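Local coordinates for virulence protein vsdE (Salmonella enterica, PDB 5LQ6) that acts as a cysteine hydrolase effector of Salmonella that suppresses host immune responses and contributes to bacterial virulence, at residues N75-S80 against A109-I114; H118-S123 against S147-A152. The protein carries 4 engineered substitutions. All coordinates share one frame; numbering follows the deposited sequence. Where two conformers were deposited one is given.

Interaction 1 of 2, residues N75-S80 against A109-I114; sequences NCVLLS and AIVDKI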
loop_
_atom_site.group_PDB
_atom_site.type_symbol
_atom_site.label_atom_id
_atom_site.label_comp_id
_atom_site.label_asym_id
_atom_site.label_seq_id
_atom_site.Cartn_x
_atom_site.Cartn_y
_atom_site.Cartn_z
ATOM N N ASN A 75 8.714 -5.247 6.199
ATOM C CA ASN A 75 7.360 -5.590 6.531
ATOM C C ASN A 75 6.378 -4.989 5.479
ATOM O O ASN A 75 6.382 -3.792 5.245
ATOM C CB ASN A 75 7.003 -5.070 7.903
ATOM C CG ASN A 75 5.624 -5.428 8.297
ATOM O OD1 ASN A 75 4.677 -4.748 7.888
ATOM N ND2 ASN A 75 5.484 -6.462 9.095
ATOM N N CYS A 76 5.539 -5.847 4.918
ATOM C CA CYS A 76 4.693 -5.429 3.796
ATOM C C CYS A 76 3.634 -4.401 4.185
ATOM O O CYS A 76 3.270 -3.520 3.368
ATOM C CB CYS A 76 4.013 -6.609 3.156
ATOM S SG CYS A 76 2.854 -7.529 4.161
ATOM N N VAL A 77 3.157 -4.436 5.428
ATOM C CA VAL A 77 2.144 -3.470 5.878
ATOM C C VAL A 77 2.796 -2.094 5.968
ATOM O O VAL A 77 2.259 -1.084 5.494
ATOM C CB VAL A 77 1.539 -3.876 7.198
ATOM C CG1 VAL A 77 0.633 -2.783 7.740
ATOM C CG2 VAL A 77 0.814 -5.192 7.038
ATOM N N LEU A 78 3.998 -2.036 6.543
ATOM C CA LEU A 78 4.676 -0.751 6.602
ATOM C C LEU A 78 5.087 -0.214 5.252
ATOM O O LEU A 78 4.877 0.976 4.937
ATOM C CB LEU A 78 5.918 -0.834 7.544
ATOM C CG LEU A 78 6.660 0.486 7.783
ATOM C CD1 LEU A 78 5.809 1.626 8.338
ATOM C CD2 LEU A 78 7.842 0.214 8.694
ATOM N N LEU A 79 5.650 -1.103 4.435
ATOM C CA LEU A 79 6.074 -0.714 3.091
ATOM C C LEU A 79 4.936 -0.137 2.272
ATOM O O LEU A 79 5.060 0.870 1.604
ATOM C CB LEU A 79 6.713 -1.866 2.344
ATOM C CG LEU A 79 8.084 -2.366 2.830
ATOM C CD1 LEU A 79 8.409 -3.636 2.141
ATOM C CD2 LEU A 79 9.085 -1.263 2.520
ATOM N N SER A 80 3.801 -0.833 2.301
ATOM C CA SER A 80 2.674 -0.406 1.485
ATOM C C SER A 80 2.103 0.915 1.931
ATOM O O SER A 80 1.648 1.712 1.130
ATOM C CB SER A 80 1.600 -1.476 1.488
ATOM O OG SER A 80 2.048 -2.712 0.971
ATOM N N ALA A 109 -3.892 -1.060 11.443
ATOM C CA ALA A 109 -4.550 0.032 12.173
ATOM C C ALA A 109 -3.502 0.926 12.876
ATOM O O ALA A 109 -3.572 2.153 12.821
ATOM C CB ALA A 109 -5.508 -0.529 13.203
ATOM N N ILE A 110 -2.546 0.290 13.551
ATOM C CA ILE A 110 -1.481 1.035 14.216
ATOM C C ILE A 110 -0.629 1.744 13.183
ATOM O O ILE A 110 -0.304 2.932 13.315
ATOM C CB ILE A 110 -0.612 0.116 15.121
ATOM C CG1 ILE A 110 -1.495 -0.464 16.226
ATOM C CG2 ILE A 110 0.638 0.841 15.637
ATOM C CD1 ILE A 110 -0.723 -1.394 17.154
ATOM N N VAL A 111 -0.291 1.047 12.090
ATOM C CA VAL A 111 0.506 1.690 11.069
ATOM C C VAL A 111 -0.232 2.883 10.470
ATOM O O VAL A 111 0.363 3.951 10.265
ATOM C CB VAL A 111 0.948 0.681 9.951
ATOM C CG1 VAL A 111 1.531 1.360 8.728
ATOM C CG2 VAL A 111 1.896 -0.367 10.533
ATOM N N ASP A 112 -1.518 2.743 10.187
ATOM C CA ASP A 112 -2.272 3.811 9.608
ATOM C C ASP A 112 -2.397 5.010 10.589
ATOM O O ASP A 112 -2.292 6.160 10.194
ATOM C CB ASP A 112 -3.702 3.360 9.240
ATOM C CG ASP A 112 -3.787 2.592 7.956
ATOM O OD1 ASP A 112 -2.762 2.419 7.194
ATOM O OD2 ASP A 112 -4.971 2.166 7.661
ATOM N N LYS A 113 -2.629 4.696 11.867
ATOM C CA LYS A 113 -2.739 5.752 12.862
ATOM C C LYS A 113 -1.448 6.583 12.910
ATOM O O LYS A 113 -1.487 7.799 13.012
ATOM C CB LYS A 113 -3.080 5.164 14.221
ATOM C CG LYS A 113 -4.546 4.837 14.364
ATOM C CD LYS A 113 -4.893 4.174 15.689
ATOM C CE LYS A 113 -6.354 3.805 15.684
ATOM N NZ LYS A 113 -6.746 3.281 17.016
ATOM N N ILE A 114 -0.299 5.911 12.805
ATOM C CA ILE A 114 0.981 6.646 12.851
ATOM C C ILE A 114 1.207 7.456 11.568
ATOM O O ILE A 114 1.495 8.616 11.624
ATOM C CB ILE A 114 2.148 5.679 13.076
ATOM C CG1 ILE A 114 1.998 5.041 14.465
ATOM C CG2 ILE A 114 3.491 6.390 12.852
ATOM C CD1 ILE A 114 3.049 4.004 14.751
#
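Val77 and Val111 meet through their methyl groups where helix 76-89 packs on helix 108-116. CG1 of Val77 lies 3.9 Å from CG2 of Val111, the two short side chains crossing at a slant. Val111 divides its branches between two partners: while CG2 faces Val77, its other methyl, CG1, turns to Leu78, whose CD1 lies 4.3 Å from Val111 CG1. That methyl stands anti to the backbone N of Val111 (chi1 168°). Leu78 does not start out facing the other helix; its longer chain bends back so that the terminal methyl reaches across. Beta-branched valines suit this place because their methyls sit close to the backbone, and the helices can draw near: the CA atoms of Leu78 and Val111 are 6.6 Å apart. No hydrogen bond crosses the interface, which is wholly apolar and buried.

The start of helix 76-89 is shaped by Asn75. Its OD1 accepts from Leu78 N at 3.1 Å, an Asx motif in which the N-H points along a lone pair in the amide plane and the bond is nearly straight (162°). Val77 N makes a weaker, bent bond to the same oxygen. Asparagine fits because its short side chain carries an acceptor back to backbone N-H groups of the first turn. One turn on, Ser80 in one of its two conformers donates from OG to Cys76 O at 2.8 Å, on the opposite face of that carbonyl from Ser80 N.

Cys76, at the head of this helix as in papain-like enzymes, touches His165 of strand 163-172 and is probably the catalytic nucleophile. Val77 also packs on that strand, whereas Val111 and Leu78 reach helix 29-38, and Asp112 forms a salt bridge with Arg212 of strand 209-212.

Interaction 2 of 2, residues H118-S123 against S147-A152; sequences HELNQS and SFIISA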
loop_
_atom_site.group_PDB
_atom_site.type_symbol
_atom_site.label_atom_id
_atom_site.label_comp_id
_atom_site.label_asym_id
_atom_site.label_seq_id
_atom_site.Cartn_x
_atom_site.Cartn_y
_atom_site.Cartn_z
ATOM N N HIS A 118 -5.063 8.362 11.282
ATOM C CA HIS A 118 -6.316 7.647 11.503
ATOM C C HIS A 118 -6.280 6.387 10.693
ATOM O O HIS A 118 -5.482 6.278 9.745
ATOM C CB HIS A 118 -7.527 8.529 11.094
ATOM C CG HIS A 118 -7.481 9.011 9.689
ATOM N ND1 HIS A 118 -7.040 10.270 9.340
ATOM C CD2 HIS A 118 -7.848 8.413 8.534
ATOM C CE1 HIS A 118 -7.094 10.401 8.023
ATOM N NE2 HIS A 118 -7.611 9.302 7.517
ATOM N N GLU A 119 -7.121 5.424 11.070
ATOM C CA GLU A 119 -7.322 4.216 10.256
ATOM C C GLU A 119 -7.956 4.598 8.943
ATOM O O GLU A 119 -8.826 5.447 8.911
ATOM C CB GLU A 119 -8.230 3.203 10.951
ATOM C CG GLU A 119 -7.786 2.827 12.332
ATOM C CD GLU A 119 -8.566 1.645 12.887
ATOM O OE1 GLU A 119 -8.890 0.706 12.103
ATOM O OE2 GLU A 119 -8.807 1.644 14.114
ATOM N N LEU A 120 -7.488 4.022 7.842
ATOM C CA LEU A 120 -8.065 4.332 6.533
ATOM C C LEU A 120 -9.348 3.501 6.352
ATOM O O LEU A 120 -9.419 2.382 6.779
ATOM C CB LEU A 120 -7.066 4.012 5.415
ATOM C CG LEU A 120 -5.700 4.666 5.509
ATOM C CD1 LEU A 120 -4.849 4.291 4.302
ATOM C CD2 LEU A 120 -5.855 6.190 5.665
ATOM N N ASN A 121 -10.366 4.097 5.793
ATOM C CA ASN A 121 -11.643 3.361 5.665
ATOM C C ASN A 121 -11.464 2.307 4.563
ATOM O O ASN A 121 -10.813 2.553 3.558
ATOM C CB ASN A 121 -12.828 4.275 5.329
ATOM C CG ASN A 121 -12.575 5.121 4.094
ATOM O OD1 ASN A 121 -11.438 5.468 3.806
ATOM N ND2 ASN A 121 -13.628 5.458 3.368
ATOM N N GLN A 122 -11.993 1.146 4.832
ATOM C CA GLN A 122 -11.841 0.007 3.955
ATOM C C GLN A 122 -13.088 -0.178 3.107
ATOM O O GLN A 122 -14.166 0.338 3.395
ATOM C CB GLN A 122 -11.618 -1.243 4.776
ATOM C CG GLN A 122 -10.368 -1.241 5.598
ATOM C CD GLN A 122 -9.821 -2.632 5.776
ATOM O OE1 GLN A 122 -10.486 -3.477 6.366
ATOM N NE2 GLN A 122 -8.623 -2.897 5.216
ATOM N N SER A 123 -12.914 -0.939 2.052
ATOM C CA SER A 123 -13.995 -1.517 1.281
ATOM C C SER A 123 -14.582 -2.652 2.036
ATOM O O SER A 123 -14.002 -3.169 2.967
ATOM C CB SER A 123 -13.456 -2.052 -0.051
ATOM O OG SER A 123 -12.642 -3.186 0.168
ATOM N N SER A 147 -5.174 5.705 -6.286
ATOM C CA SER A 147 -4.171 5.036 -5.487
ATOM C C SER A 147 -4.747 4.342 -4.272
ATOM O O SER A 147 -5.548 4.945 -3.516
ATOM C CB SER A 147 -3.133 6.057 -5.055
ATOM O OG SER A 147 -2.137 5.442 -4.223
ATOM N N PHE A 148 -4.390 3.076 -4.070
ATOM C CA PHE A 148 -5.021 2.236 -3.076
ATOM C C PHE A 148 -4.020 1.311 -2.410
ATOM O O PHE A 148 -3.001 0.968 -3.003
ATOM C CB PHE A 148 -6.132 1.386 -3.692
ATOM C CG PHE A 148 -7.166 2.176 -4.466
ATOM C CD1 PHE A 148 -6.929 2.519 -5.789
ATOM C CD2 PHE A 148 -8.284 2.653 -3.799
ATOM C CE1 PHE A 148 -7.847 3.296 -6.473
ATOM C CE2 PHE A 148 -9.212 3.430 -4.512
ATOM C CZ PHE A 148 -8.937 3.730 -5.828
ATOM N N ILE A 149 -4.338 0.891 -1.193
ATOM C CA ILE A 149 -3.622 -0.182 -0.512
ATOM C C ILE A 149 -4.529 -1.416 -0.549
ATOM O O ILE A 149 -5.724 -1.304 -0.225
ATOM C CB ILE A 149 -3.223 0.118 0.940
ATOM C CG1 ILE A 149 -2.400 1.406 1.027
ATOM C CG2 ILE A 149 -2.457 -1.033 1.553
ATOM C CD1 ILE A 149 -2.153 1.896 2.472
ATOM N N ILE A 150 -3.960 -2.555 -0.921
ATOM C CA ILE A 150 -4.721 -3.802 -0.981
ATOM C C ILE A 150 -4.290 -4.671 0.156
ATOM O O ILE A 150 -3.071 -4.830 0.398
ATOM C CB ILE A 150 -4.495 -4.548 -2.289
ATOM C CG1 ILE A 150 -4.506 -3.605 -3.492
ATOM C CG2 ILE A 150 -5.462 -5.716 -2.438
ATOM C CD1 ILE A 150 -5.774 -2.899 -3.715
ATOM N N SER A 151 -5.210 -5.280 0.882
ATOM C CA SER A 151 -4.914 -6.263 1.926
ATOM C C SER A 151 -5.519 -7.588 1.502
ATOM O O SER A 151 -6.733 -7.663 1.223
ATOM C CB SER A 151 -5.511 -5.816 3.262
ATOM O OG SER A 151 -4.946 -4.643 3.727
ATOM N N ALA A 152 -4.681 -8.610 1.398
ATOM C CA ALA A 152 -5.105 -9.949 1.014
ATOM C C ALA A 152 -4.972 -10.865 2.207
ATOM O O ALA A 152 -4.007 -10.828 2.962
ATOM C CB ALA A 152 -4.295 -10.437 -0.116
#
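Strand 147-157, an inner strand of the four-stranded antiparallel sheet, presents one face to the loop between helix 108-116 and helix 129-143, and Leu120 of that loop packs on Ile149 of the strand. The two touch by their terminal methyls, CD1 of Leu120 lying 4.0 Å from CD1 of Ile149, and the side chains cross at about a right angle. Ile149 reaches out because its CG1 arm is extended beyond the first bend, with CD1 anti to CA (chi2 171°). Such reach is needed, since the backbones stay well apart: even the closest CA atoms, those of Gln122 and Ile149, are 9.4 Å apart. Leucine and isoleucine are long enough to meet across such a gap, and both are buried.

Farther along the loop the contact becomes looser and more polar. Gln122 folds its amide toward Ser151, but its NE2 remains 4.3 Å from Ser151 OG, too far for a hydrogen bond. The serine hydroxyl is engaged instead with OD1 of Asp166 on strand 163-172, a partner that probably makes a small polar residue acceptable in this buried spot. Gln122 itself is exposed, as befits an amide at the margin of the contact.

Strand 209-212 bonds to strand 147-157 through Ile149 with Arg212 and Ser151 with Tyr210. It also holds the loop's end by backbone pairing of Ser123 with Val211. On the face that bears Ile149, this residue also packs on Ser80 and His84 of helix 76-89; Phe148 and Ile150 point to the opposite face and pack on helix 129-143.

How the interactions relate
Both segments of interaction 1 precede those of interaction 2 along the chain, and the centres are about 10 Å apart. Interaction 1 joins two helices; interaction 2 fastens the loop that follows the second of them to the four-stranded sheet. They touch directly: a probable hydrogen bond of 3.1 Å links Asp112 OD2 to Leu120 N, tying helix 108-116 to its own following loop. Helix 76-89 takes part in interaction 1 and borders interaction 2, where Ile149 packs on it. The first contact lies in the helical part and the second reaches the sheet, the two parts that, in an arrangement consistent with papain-like enzymes, bring together the probable Cys76, His165 and Asp185 triad.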